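Local coordinates for tetracycline repressor protein class G (Acinetobacter baumannii, PDB 6RX9) that represses transcription of a tetracycline resistance gene by binding its operator DNA through a helix-turn-helix, and binds it less tightly once tetracycline is bound, at residues L84-A89 with R98-T103; A61-R66 with A136-V141; E114-F119 with W132-V137; W43-Q46 with A50-D53; L17-M22 with A31-V36. All blocks are in the same frame, centred on the assembly; numbering follows the deposited sequence.

Contact 1. Residues L84-A89 with R98-T103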
# COMPACT_ATOMS: atom_id res chain seq x y z
N LEU A 84 12.60 2.90 -7.51
CA LEU A 84 13.52 1.82 -7.06
C LEU A 84 14.16 2.20 -5.71
O LEU A 84 14.31 1.31 -4.86
CB LEU A 84 14.59 1.57 -8.14
CG LEU A 84 14.09 0.85 -9.39
CD1 LEU A 84 15.07 1.02 -10.54
CD2 LEU A 84 13.85 -0.63 -9.11
N SER A 85 14.51 3.48 -5.54
CA SER A 85 15.11 4.04 -4.30
C SER A 85 14.09 3.99 -3.15
O SER A 85 14.50 3.64 -2.02
CB SER A 85 15.61 5.45 -4.53
OG SER A 85 14.53 6.36 -4.65
N PHE A 86 12.83 4.32 -3.44
CA PHE A 86 11.71 4.26 -2.46
C PHE A 86 11.50 2.81 -2.02
O PHE A 86 11.37 2.56 -0.81
CB PHE A 86 10.44 4.90 -3.05
CG PHE A 86 9.27 5.04 -2.11
CD1 PHE A 86 9.45 5.24 -0.75
CD2 PHE A 86 7.97 5.01 -2.60
CE1 PHE A 86 8.35 5.38 0.10
CE2 PHE A 86 6.88 5.14 -1.76
CZ PHE A 86 7.08 5.33 -0.41
N ARG A 87 11.49 1.87 -2.97
CA ARG A 87 11.32 0.42 -2.68
C ARG A 87 12.47 -0.07 -1.78
O ARG A 87 12.19 -0.75 -0.78
CB ARG A 87 11.26 -0.40 -3.97
CG ARG A 87 11.16 -1.90 -3.73
CD ARG A 87 11.07 -2.67 -5.02
NE ARG A 87 10.87 -4.10 -4.79
CZ ARG A 87 11.69 -5.07 -5.18
NH1 ARG A 87 12.81 -4.79 -5.83
NH2 ARG A 87 11.39 -6.33 -4.92
N THR A 88 13.72 0.27 -2.14
CA THR A 88 14.94 -0.11 -1.38
C THR A 88 14.83 0.42 0.06
O THR A 88 15.13 -0.36 0.99
CB THR A 88 16.21 0.39 -2.08
OG1 THR A 88 16.17 -0.08 -3.42
CG2 THR A 88 17.48 -0.08 -1.40
N ALA A 89 14.40 1.67 0.22
CA ALA A 89 14.26 2.37 1.52
C ALA A 89 13.26 1.62 2.42
O ALA A 89 13.56 1.45 3.61
CB ALA A 89 13.82 3.80 1.31
N ARG A 98 4.90 -1.23 6.57
CA ARG A 98 3.87 -1.13 7.64
C ARG A 98 4.07 0.16 8.44
O ARG A 98 3.08 0.87 8.70
CB ARG A 98 3.92 -2.35 8.57
CG ARG A 98 3.27 -3.60 8.01
CD ARG A 98 3.37 -4.76 8.98
NE ARG A 98 2.67 -4.46 10.22
CZ ARG A 98 2.94 -4.99 11.42
NH1 ARG A 98 2.21 -4.63 12.46
NH2 ARG A 98 3.91 -5.87 11.58
N ILE A 99 5.32 0.45 8.82
CA ILE A 99 5.70 1.69 9.57
C ILE A 99 5.33 2.91 8.73
O ILE A 99 4.69 3.83 9.28
CB ILE A 99 7.19 1.65 9.97
CG1 ILE A 99 7.45 0.62 11.07
CG2 ILE A 99 7.70 3.04 10.36
CD1 ILE A 99 8.91 0.29 11.29
N HIS A 100 5.70 2.92 7.44
CA HIS A 100 5.42 4.04 6.50
C HIS A 100 3.91 4.26 6.40
O HIS A 100 3.48 5.42 6.50
CB HIS A 100 6.06 3.77 5.12
CG HIS A 100 5.77 4.84 4.13
ND1 HIS A 100 6.54 5.99 4.03
CD2 HIS A 100 4.80 4.96 3.20
CE1 HIS A 100 6.06 6.76 3.08
NE2 HIS A 100 4.99 6.15 2.55
N ALA A 101 3.14 3.18 6.23
CA ALA A 101 1.67 3.18 6.06
C ALA A 101 0.99 3.68 7.34
O ALA A 101 0.05 4.49 7.23
CB ALA A 101 1.19 1.80 5.69
N GLY A 102 1.45 3.20 8.50
CA GLY A 102 0.86 3.50 9.83
C GLY A 102 1.08 4.94 10.26
O GLY A 102 0.34 5.40 11.15
N THR A 103 2.07 5.63 9.68
CA THR A 103 2.40 7.05 9.99
C THR A 103 1.32 7.96 9.39
O THR A 103 1.05 7.84 8.18
CB THR A 103 3.79 7.43 9.45
OG1 THR A 103 4.72 6.41 9.84
CG2 THR A 103 4.27 8.77 9.95

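Contact 2. Residues A61-R66 with A136-V141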
# COMPACT_ATOMS: atom_id res chain seq x y z
N ALA A 61 15.56 8.23 3.81
CA ALA A 61 16.89 8.81 3.51
C ALA A 61 17.33 8.43 2.09
O ALA A 61 17.73 9.34 1.34
CB ALA A 61 17.90 8.35 4.53
N GLU A 62 17.27 7.14 1.74
CA GLU A 62 17.68 6.57 0.42
C GLU A 62 16.90 7.26 -0.71
O GLU A 62 17.51 7.52 -1.76
CB GLU A 62 17.47 5.06 0.42
CG GLU A 62 17.54 4.40 -0.96
CD GLU A 62 18.90 4.40 -1.63
OE1 GLU A 62 19.87 4.87 -1.01
OE2 GLU A 62 18.98 3.92 -2.79
N ARG A 63 15.61 7.54 -0.50
CA ARG A 63 14.72 8.16 -1.54
C ARG A 63 15.13 9.62 -1.78
O ARG A 63 15.05 10.05 -2.95
CB ARG A 63 13.24 8.07 -1.14
CG ARG A 63 12.30 8.21 -2.33
CD ARG A 63 10.85 8.45 -1.98
NE ARG A 63 10.02 8.41 -3.18
CZ ARG A 63 8.69 8.47 -3.21
NH1 ARG A 63 8.05 8.42 -4.36
NH2 ARG A 63 7.99 8.57 -2.08
N HIS A 64 15.56 10.34 -0.74
CA HIS A 64 15.94 11.78 -0.82
C HIS A 64 17.12 11.98 -1.78
O HIS A 64 17.21 13.08 -2.37
CB HIS A 64 16.26 12.35 0.57
CG HIS A 64 15.13 12.24 1.55
ND1 HIS A 64 13.81 12.43 1.18
CD2 HIS A 64 15.12 11.99 2.88
CE1 HIS A 64 13.04 12.28 2.24
NE2 HIS A 64 13.82 12.01 3.29
N THR A 65 17.99 10.97 -1.92
CA THR A 65 19.20 11.01 -2.79
C THR A 65 18.77 10.97 -4.27
O THR A 65 19.57 11.41 -5.12
CB THR A 65 20.17 9.88 -2.47
OG1 THR A 65 19.56 8.63 -2.80
CG2 THR A 65 20.60 9.86 -1.01
N ARG A 66 17.57 10.46 -4.56
CA ARG A 66 17.02 10.30 -5.94
C ARG A 66 15.74 11.13 -6.11
O ARG A 66 14.95 10.83 -7.02
CB ARG A 66 16.77 8.81 -6.23
CG ARG A 66 18.00 8.07 -6.73
CD ARG A 66 18.28 8.38 -8.18
NE ARG A 66 19.47 7.70 -8.69
CZ ARG A 66 19.85 7.68 -9.96
NH1 ARG A 66 19.12 8.28 -10.89
NH2 ARG A 66 20.95 7.03 -10.31
N ALA A 136 0.88 8.13 -8.08
CA ALA A 136 0.57 6.77 -8.60
C ALA A 136 1.78 5.85 -8.42
O ALA A 136 1.58 4.70 -7.98
CB ALA A 136 0.14 6.85 -10.05
N VAL A 137 2.98 6.33 -8.73
CA VAL A 137 4.25 5.56 -8.56
C VAL A 137 4.40 5.19 -7.07
O VAL A 137 4.65 4.00 -6.78
CB VAL A 137 5.47 6.34 -9.09
CG1 VAL A 137 6.79 5.71 -8.66
CG2 VAL A 137 5.42 6.49 -10.60
N SER A 138 4.22 6.16 -6.17
CA SER A 138 4.32 5.97 -4.70
C SER A 138 3.30 4.93 -4.23
O SER A 138 3.68 4.05 -3.43
CB SER A 138 4.15 7.27 -3.96
OG SER A 138 5.32 8.08 -4.09
N HIS A 139 2.06 5.01 -4.71
CA HIS A 139 0.96 4.07 -4.37
C HIS A 139 1.38 2.64 -4.73
O HIS A 139 1.24 1.74 -3.86
CB HIS A 139 -0.36 4.44 -5.06
CG HIS A 139 -0.91 5.78 -4.70
ND1 HIS A 139 -0.54 6.46 -3.55
CD2 HIS A 139 -1.82 6.56 -5.32
CE1 HIS A 139 -1.18 7.60 -3.49
NE2 HIS A 139 -1.98 7.69 -4.56
N TYR A 140 1.89 2.44 -5.95
CA TYR A 140 2.33 1.12 -6.47
C TYR A 140 3.43 0.55 -5.58
O TYR A 140 3.34 -0.63 -5.19
CB TYR A 140 2.78 1.22 -7.93
CG TYR A 140 3.43 -0.04 -8.43
CD1 TYR A 140 2.68 -1.18 -8.67
CD2 TYR A 140 4.80 -0.12 -8.62
CE1 TYR A 140 3.27 -2.36 -9.10
CE2 TYR A 140 5.40 -1.28 -9.06
CZ TYR A 140 4.63 -2.41 -9.29
OH TYR A 140 5.22 -3.57 -9.72
N VAL A 141 4.45 1.35 -5.24
CA VAL A 141 5.63 0.89 -4.46
C VAL A 141 5.16 0.44 -3.07
O VAL A 141 5.56 -0.65 -2.64
CB VAL A 141 6.72 1.98 -4.36
CG1 VAL A 141 7.79 1.61 -3.35
CG2 VAL A 141 7.35 2.26 -5.72
O HOH W 1 5.43 8.81 -0.90

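Contact 3. Residues E114-F119 with W132-V137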
# COMPACT_ATOMS: atom_id res chain seq x y z
N GLU A 114 7.88 20.95 -5.95
CA GLU A 114 7.78 21.94 -7.06
C GLU A 114 8.83 21.62 -8.13
O GLU A 114 8.46 21.63 -9.32
CB GLU A 114 7.95 23.37 -6.54
CG GLU A 114 7.83 24.42 -7.63
CD GLU A 114 7.31 25.78 -7.20
OE1 GLU A 114 6.88 25.91 -6.03
OE2 GLU A 114 7.32 26.70 -8.03
N THR A 115 10.07 21.34 -7.73
CA THR A 115 11.19 20.96 -8.64
C THR A 115 10.77 19.74 -9.47
O THR A 115 10.93 19.78 -10.70
CB THR A 115 12.49 20.70 -7.88
OG1 THR A 115 12.80 21.84 -7.08
CG2 THR A 115 13.66 20.40 -8.80
N GLN A 116 10.24 18.70 -8.81
CA GLN A 116 9.78 17.44 -9.46
C GLN A 116 8.65 17.75 -10.46
O GLN A 116 8.75 17.30 -11.62
CB GLN A 116 9.30 16.42 -8.42
CG GLN A 116 10.42 15.79 -7.61
CD GLN A 116 9.92 14.70 -6.69
OE1 GLN A 116 8.72 14.53 -6.49
NE2 GLN A 116 10.84 13.93 -6.13
N ILE A 117 7.63 18.50 -10.02
CA ILE A 117 6.43 18.83 -10.84
C ILE A 117 6.86 19.67 -12.05
O ILE A 117 6.44 19.34 -13.18
CB ILE A 117 5.36 19.55 -9.99
CG1 ILE A 117 4.78 18.61 -8.92
CG2 ILE A 117 4.26 20.13 -10.87
CD1 ILE A 117 4.06 19.33 -7.79
N ARG A 118 7.66 20.72 -11.83
CA ARG A 118 8.12 21.65 -12.90
C ARG A 118 8.95 20.88 -13.94
O ARG A 118 8.82 21.19 -15.14
CB ARG A 118 8.90 22.83 -12.31
CG ARG A 118 8.02 23.93 -11.72
CD ARG A 118 8.79 25.21 -11.49
NE ARG A 118 8.04 26.23 -10.78
CZ ARG A 118 7.16 27.07 -11.33
NH1 ARG A 118 6.89 27.02 -12.62
NH2 ARG A 118 6.55 27.97 -10.57
N PHE A 119 9.75 19.90 -13.51
CA PHE A 119 10.58 19.04 -14.39
C PHE A 119 9.67 18.19 -15.29
O PHE A 119 9.91 18.15 -16.52
CB PHE A 119 11.53 18.15 -13.59
CG PHE A 119 12.23 17.10 -14.42
CD1 PHE A 119 13.16 17.46 -15.38
CD2 PHE A 119 11.94 15.75 -14.25
CE1 PHE A 119 13.80 16.49 -16.15
CE2 PHE A 119 12.59 14.79 -15.02
CZ PHE A 119 13.51 15.16 -15.97
N TRP A 132 -0.42 13.49 -10.28
CA TRP A 132 -1.12 12.17 -10.33
C TRP A 132 -0.11 11.05 -10.60
O TRP A 132 -0.26 9.98 -9.99
CB TRP A 132 -2.24 12.17 -11.37
CG TRP A 132 -3.44 13.00 -11.01
CD1 TRP A 132 -3.76 13.50 -9.79
CD2 TRP A 132 -4.50 13.39 -11.90
NE1 TRP A 132 -4.94 14.19 -9.85
CE2 TRP A 132 -5.42 14.14 -11.13
CE3 TRP A 132 -4.76 13.19 -13.26
CZ2 TRP A 132 -6.57 14.69 -11.68
CZ3 TRP A 132 -5.91 13.72 -13.80
CH2 TRP A 132 -6.80 14.46 -13.02
N ALA A 133 0.85 11.29 -11.50
CA ALA A 133 1.90 10.32 -11.90
C ALA A 133 2.85 10.05 -10.73
O ALA A 133 3.09 8.87 -10.42
CB ALA A 133 2.65 10.84 -13.11
N LEU A 134 3.36 11.10 -10.09
CA LEU A 134 4.27 10.99 -8.92
C LEU A 134 3.57 10.19 -7.80
O LEU A 134 4.21 9.28 -7.24
CB LEU A 134 4.68 12.39 -8.44
CG LEU A 134 5.65 13.13 -9.37
CD1 LEU A 134 5.72 14.60 -9.01
CD2 LEU A 134 7.03 12.50 -9.33
N ARG A 135 2.30 10.50 -7.53
CA ARG A 135 1.50 9.86 -6.45
C ARG A 135 1.23 8.40 -6.82
O ARG A 135 1.38 7.54 -5.94
CB ARG A 135 0.23 10.67 -6.18
CG ARG A 135 0.49 11.94 -5.39
CD ARG A 135 -0.74 12.78 -5.11
NE ARG A 135 -0.39 14.04 -4.46
CZ ARG A 135 -1.25 15.03 -4.19
NH1 ARG A 135 -2.53 14.92 -4.51
NH2 ARG A 135 -0.81 16.13 -3.60
N ALA A 136 0.88 8.13 -8.08
CA ALA A 136 0.57 6.77 -8.60
C ALA A 136 1.78 5.85 -8.42
O ALA A 136 1.58 4.70 -7.98
CB ALA A 136 0.14 6.85 -10.05
N VAL A 137 2.98 6.33 -8.73
CA VAL A 137 4.25 5.56 -8.56
C VAL A 137 4.40 5.19 -7.07
O VAL A 137 4.65 4.00 -6.78
CB VAL A 137 5.47 6.34 -9.09
CG1 VAL A 137 6.79 5.71 -8.66
CG2 VAL A 137 5.42 6.49 -10.60

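Contact 4. Residues W43-Q46 with A50-D53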
# COMPACT_ATOMS: atom_id res chain seq x y z
N TRP A 43 12.45 12.10 27.11
CA TRP A 43 12.71 13.47 26.58
C TRP A 43 12.59 13.48 25.05
O TRP A 43 12.06 14.47 24.50
CB TRP A 43 14.08 13.98 27.03
CG TRP A 43 14.35 15.40 26.63
CD1 TRP A 43 13.97 16.52 27.30
CD2 TRP A 43 15.04 15.86 25.45
NE1 TRP A 43 14.38 17.64 26.64
CE2 TRP A 43 15.04 17.27 25.50
CE3 TRP A 43 15.66 15.22 24.37
CZ2 TRP A 43 15.63 18.05 24.51
CZ3 TRP A 43 16.24 15.99 23.39
CH2 TRP A 43 16.23 17.39 23.46
N HIS A 44 13.10 12.43 24.39
CA HIS A 44 13.07 12.26 22.91
C HIS A 44 11.70 11.76 22.45
O HIS A 44 11.14 12.35 21.50
CB HIS A 44 14.19 11.30 22.45
CG HIS A 44 15.57 11.81 22.71
ND1 HIS A 44 16.19 12.70 21.86
CD2 HIS A 44 16.45 11.54 23.69
CE1 HIS A 44 17.39 12.97 22.32
NE2 HIS A 44 17.58 12.27 23.44
N PHE A 45 11.18 10.70 23.07
CA PHE A 45 9.90 10.03 22.68
C PHE A 45 9.12 9.64 23.94
O PHE A 45 9.64 8.83 24.73
CB PHE A 45 10.19 8.81 21.81
CG PHE A 45 11.07 9.11 20.63
CD1 PHE A 45 10.59 9.82 19.54
CD2 PHE A 45 12.40 8.71 20.62
CE1 PHE A 45 11.41 10.11 18.46
CE2 PHE A 45 13.22 9.01 19.54
CZ PHE A 45 12.72 9.71 18.47
N GLN A 46 7.91 10.18 24.09
CA GLN A 46 7.03 9.91 25.26
C GLN A 46 6.16 8.67 24.99
O GLN A 46 5.57 8.16 25.96
CB GLN A 46 6.15 11.12 25.58
CG GLN A 46 6.94 12.31 26.11
CD GLN A 46 7.32 13.27 25.01
OE1 GLN A 46 6.46 13.89 24.39
NE2 GLN A 46 8.61 13.41 24.76
N ALA A 50 5.32 8.17 18.63
CA ALA A 50 6.33 9.22 18.36
C ALA A 50 7.60 8.58 17.79
O ALA A 50 8.15 9.12 16.82
CB ALA A 50 6.61 10.02 19.61
N LEU A 51 8.04 7.45 18.37
CA LEU A 51 9.24 6.69 17.92
C LEU A 51 9.02 6.20 16.47
O LEU A 51 9.94 6.39 15.64
CB LEU A 51 9.48 5.51 18.87
CG LEU A 51 10.63 4.58 18.48
CD1 LEU A 51 11.94 5.34 18.36
CD2 LEU A 51 10.76 3.44 19.47
N LEU A 52 7.86 5.60 16.19
CA LEU A 52 7.52 5.07 14.84
C LEU A 52 7.56 6.21 13.81
O LEU A 52 8.08 5.98 12.70
CB LEU A 52 6.15 4.39 14.86
CG LEU A 52 6.08 3.06 15.62
CD1 LEU A 52 4.69 2.45 15.50
CD2 LEU A 52 7.14 2.09 15.15
N ASP A 53 7.02 7.38 14.16
CA ASP A 53 7.04 8.60 13.30
C ASP A 53 8.49 8.94 12.91
O ASP A 53 8.73 9.21 11.71
CB ASP A 53 6.39 9.81 13.99
CG ASP A 53 4.88 9.71 14.16
OD1 ASP A 53 4.27 8.83 13.53
OD2 ASP A 53 4.33 10.51 14.94

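Contact 5. Residues L17-M22 with A31-V36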
# COMPACT_ATOMS: atom_id res chain seq x y z
N LEU A 17 14.62 -2.73 15.79
CA LEU A 17 13.51 -2.99 14.84
C LEU A 17 13.83 -4.23 13.99
O LEU A 17 12.93 -5.08 13.85
CB LEU A 17 13.30 -1.75 13.96
CG LEU A 17 12.30 -1.91 12.81
CD1 LEU A 17 10.93 -2.33 13.33
CD2 LEU A 17 12.20 -0.62 12.01
N ASN A 18 15.04 -4.32 13.44
CA ASN A 18 15.49 -5.46 12.61
C ASN A 18 15.51 -6.75 13.44
O ASN A 18 15.17 -7.81 12.89
CB ASN A 18 16.87 -5.22 11.98
CG ASN A 18 16.81 -4.62 10.59
OD1 ASN A 18 15.80 -4.74 9.90
ND2 ASN A 18 17.89 -3.99 10.18
N GLU A 19 15.89 -6.66 14.72
CA GLU A 19 16.06 -7.84 15.62
C GLU A 19 14.69 -8.42 16.01
O GLU A 19 14.57 -9.66 15.99
CB GLU A 19 16.87 -7.46 16.86
CG GLU A 19 18.36 -7.35 16.58
CD GLU A 19 19.22 -7.00 17.78
OE1 GLU A 19 18.88 -7.43 18.90
OE2 GLU A 19 20.23 -6.29 17.59
N VAL A 20 13.72 -7.58 16.38
CA VAL A 20 12.46 -8.03 17.07
C VAL A 20 11.21 -7.63 16.28
O VAL A 20 10.16 -8.25 16.51
CB VAL A 20 12.40 -7.52 18.52
CG1 VAL A 20 13.63 -7.92 19.31
CG2 VAL A 20 12.16 -6.02 18.60
N GLY A 21 11.30 -6.63 15.40
CA GLY A 21 10.17 -6.19 14.56
C GLY A 21 9.33 -5.12 15.24
O GLY A 21 9.54 -4.85 16.44
N MET A 22 8.38 -4.57 14.48
CA MET A 22 7.53 -3.39 14.83
C MET A 22 6.65 -3.70 16.04
O MET A 22 6.50 -2.82 16.92
CB MET A 22 6.65 -3.06 13.62
CG MET A 22 5.76 -1.86 13.78
SD MET A 22 4.70 -1.72 12.31
CE MET A 22 3.84 -0.19 12.66
N ALA A 31 15.35 1.95 25.73
CA ALA A 31 16.10 2.55 26.86
C ALA A 31 17.15 1.56 27.38
O ALA A 31 18.30 1.98 27.59
CB ALA A 31 15.15 2.96 27.96
N GLU A 32 16.75 0.29 27.55
CA GLU A 32 17.61 -0.82 28.04
C GLU A 32 18.80 -1.00 27.08
O GLU A 32 19.94 -1.08 27.57
CB GLU A 32 16.79 -2.11 28.17
CG GLU A 32 17.58 -3.29 28.72
CD GLU A 32 16.79 -4.58 28.87
OE1 GLU A 32 15.78 -4.75 28.15
OE2 GLU A 32 17.18 -5.41 29.72
N ARG A 33 18.52 -1.06 25.77
CA ARG A 33 19.54 -1.24 24.69
C ARG A 33 20.55 -0.09 24.74
O ARG A 33 21.76 -0.36 24.57
CB ARG A 33 18.83 -1.34 23.33
CG ARG A 33 19.77 -1.41 22.13
CD ARG A 33 20.78 -2.54 22.21
NE ARG A 33 20.15 -3.84 22.39
CZ ARG A 33 19.66 -4.60 21.42
NH1 ARG A 33 19.11 -5.77 21.72
NH2 ARG A 33 19.70 -4.21 20.16
N LEU A 34 20.08 1.15 24.96
CA LEU A 34 20.93 2.37 25.02
C LEU A 34 21.72 2.43 26.33
O LEU A 34 22.68 3.23 26.40
CB LEU A 34 20.04 3.61 24.87
CG LEU A 34 19.50 3.86 23.46
CD1 LEU A 34 18.28 4.77 23.50
CD2 LEU A 34 20.59 4.46 22.57
N LYS A 35 21.34 1.63 27.33
CA LYS A 35 21.92 1.62 28.71
C LYS A 35 21.72 3.01 29.34
O LYS A 35 22.66 3.50 29.99
CB LYS A 35 23.39 1.21 28.68
CG LYS A 35 23.63 -0.23 28.26
CD LYS A 35 24.99 -0.48 27.64
CE LYS A 35 25.03 -1.76 26.84
NZ LYS A 35 25.03 -2.95 27.73
N VAL A 36 20.54 3.60 29.14
CA VAL A 36 20.13 4.89 29.75
C VAL A 36 18.88 4.65 30.61
O VAL A 36 18.26 3.58 30.47
CB VAL A 36 19.88 5.98 28.69
CG1 VAL A 36 21.13 6.26 27.87
CG2 VAL A 36 18.70 5.66 27.79

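Contact 1. Residues L84-A89 with R98-T103
Phe86 points the edge of its phenyl ring at the face of the His100 imidazole, a T-shaped (edge-to-face) pair that ties helix 75-91 to helix 96-102 in the all-helical tetracycline-binding domain of TetR. The two side chains bury nearly equal areas and carry the whole contact. Their centroids lie 5.3 Å apart and the planes meet at 70°. The phenyl ring does not sit centrally over the imidazole: its CZ-CE1 edge comes in toward the rim. Phe86 CZ is 3.7 Å from His100 NE2, and Phe86 CE1 is 4.0 Å from His100 CE1. With CG anti to the backbone N (chi1 178°), the imidazole of His100 stands off its helix toward the phenyl edge. Val142 of helix 127-155 touches both side chains. His100 is a probable magnesium ligand, as in a nearly identical repressor, and Phe86 packs against one face of this probable ligand ring. Beyond the rings, helix 96-102 runs out at Thr103, which leans on Arg49, Asp53 and Ala56 of helix 48-59. There Thr103 OG1 donates a 2.6 Å hydrogen bond back to Ile99 O, tilted 30° from the carbonyl plane.

Contact 2. Residues A61-R66 with A136-V141
The guanidinium of Arg63 has its edge turned to Ser138 OG and to a water, both in its plane, while one face lies over the ring of Phe86 in a cation-pi contact. This flat group lines what is probably the tetracycline pocket of the TetR core and reaches from helix 61-64 across to helix 127-155. In the conformer of Ser138 described here, one of two modelled, Arg63 NH1 donates to Ser138 OG at 2.8 Å, with an N-H...O angle of 161° and the oxygen just 10° out of the guanidinium plane. The second nitrogen at that edge, Arg63 NH2, gives a hydrogen to the water at 2.8 Å. The same water lies 3.3 Å from Ser138 OG, a weak bond that again holds for this conformer alone.

Arginine has to span a long gap here: the CA atoms of Arg63 and Ser138 are 11.1 Å apart. It does so with its chain stretched from CG to NE (chi3 -173°), whereas Ser138 needs a single short hydroxyl. Stacking on the phenyl ring and bonding along the edge together restrict how the guanidinium can turn. His64, the next residue in the chain, and Asn82 are probable tetracycline-binding residues, and Asn82 is bonded to Arg63 directly. Arg63 NH1 thus serves two acceptors, Ser138 OG and Asn82 OD1.

Contact 3. Residues E114-F119 with W132-V137
Leu134 supplies the apolar part of this contact, reaching from helix 127-155 to Ile117 and Gln116 on helix 110-122. Its CD1 methyl packs 4.1 Å from Ile117 CG1 and equally far from Gln116 CB, so it lies beside CG1 of one and CB of the other. With CG anti to the carbonyl carbon (chi1 -72°), Leu134 brings both methyls to the Gln116 amide, the side chains passing at a slant.

The polar neighbour of that fork is the amide of Gln116. Its OE1 rests 3.9 Å from both Leu134 CD1 and Leu134 CD2, van der Waals contact and nothing more; the amide is held from its other atom, NE2, which donates to Ser67 O.

An ion pair lies on another side of helix 110-122, within the segment. Arg118 grips Glu114 side-on one turn away, NE and NH2 both bonding to Glu114 OE2 at 2.9 Å. This salt bridge faces the second subunit, where Phe171 of that subunit makes a cation-pi contact with Arg118 and Ser169 of that subunit bonds to Glu114 OE1.

Ile117 likewise meets Leu172 of the second subunit. Such sharing of one helix between its own core and its partner is in keeping with the TetR dimer, whose interface is built on a four-helix bundle that includes helix 127-155.

Contact 4. Residues W43-Q46 with A50-D53
Phe45 lays one ring face over Leu51, near the start of helix 48-59, and touches Ala50 through CD1. Phe45 CB lies 4.3 Å from Leu51 N. From there the side chain leaves with CG anti to the carbonyl carbon (chi1 -52°), and Phe45 CG comes within 4.1 Å of Leu51 CA. On one flank, Phe45 CD1 is 3.7 Å from both Ala50 C and Leu51 N, and 4.0 Å from Ala50 CB, so it sits close against the peptide link between these residues. This lies at the end of the helix-turn-helix of the DNA-binding domain, where the loop after helix 38-42 turns into helix 48-59, the helix that leads on to the ligand-binding core. Further out, Phe45 CE1 approaches Ala50 O at 3.8 Å. The other flank meets a side chain instead: Phe45 CD2 and Phe45 CE2 both lie 4.1 Å from Leu51 CD1, whose side chain crosses that of Phe45 at about a right angle. At the tip the contact slackens, Phe45 CZ coming no nearer than 4.4 Å to Leu51 CD1. Leu51 CA stands over the ring, 25° off its normal, in a CH-pi contact displaced toward the rim. Lys6, Val9 and Ile10 of helix 6-20 also touch the Phe45 side chain, which is buried between that helix and helix 48-59.

Contact 5. Residues L17-M22 with A31-V36
Glu19 and Arg33 reach out from opposite directions and meet carboxylate to guanidinium, bridging helix 6-20 to helix 27-34 of the DNA-binding domain. The firmer half of the salt bridge runs from Arg33 NH1 to Glu19 OE1 at 3.3 Å, with an N-H...O angle of 152°. The donor comes to the syn side of that oxygen but 30° above the carboxylate plane, while the oxygen stays near the plane of the guanidinium, at its edge. The looser half, Arg33 NH2 to Glu19 OE2, is also 3.3 Å but less straight, and is weak. The carboxylate is therefore set against the guanidinium edge with a visible twist between the two planes rather than lying in a common plane.

Closer in, the two helices pack more tightly. Leu34 touches Ala12 on helix 6-20, and Arg33 itself lies on Leu16 of the same helix. The glutamate chain is extended beyond CG, whereas Arg33 is bent twice (chi2 55°, and much the same at chi3), and the two bends turn its guanidinium toward Glu19 over the surface.

Both helices end close by. Gly21 leaves helix 6-20 with positive phi, and Lys35 closes helix 27-34, the first helix of the helix-turn-helix, in a Schellman motif. With an exposed acid, long bonds and a tilted approach, this ion pair probably yields easily to water and salt, and adds a modest electrostatic link beside the packing of Leu34 on Ala12.

Contacts 1 and 2 touch through Phe86, which offers its edge to an imidazole in one and its face to a guanidinium in the other; contact 1 is partly buried, contact 2 a surface contact despite its central place. Contact 3, partly buried, shares Ala136 and Val137 with contact 2 on helix 127-155; both border the second subunit, but contact 3 is greasier. Contacts 4 and 5 belong to the DNA-binding domain, about 20 Å from the chain centre: contact 4 is a buried aromatic-aliphatic joint, contact 5 a surface ion pair. Contact 1 also meets both of these, Ile99 packing on Leu17 and Met22, and Thr103 on Asp53, so it lies where the two domains join.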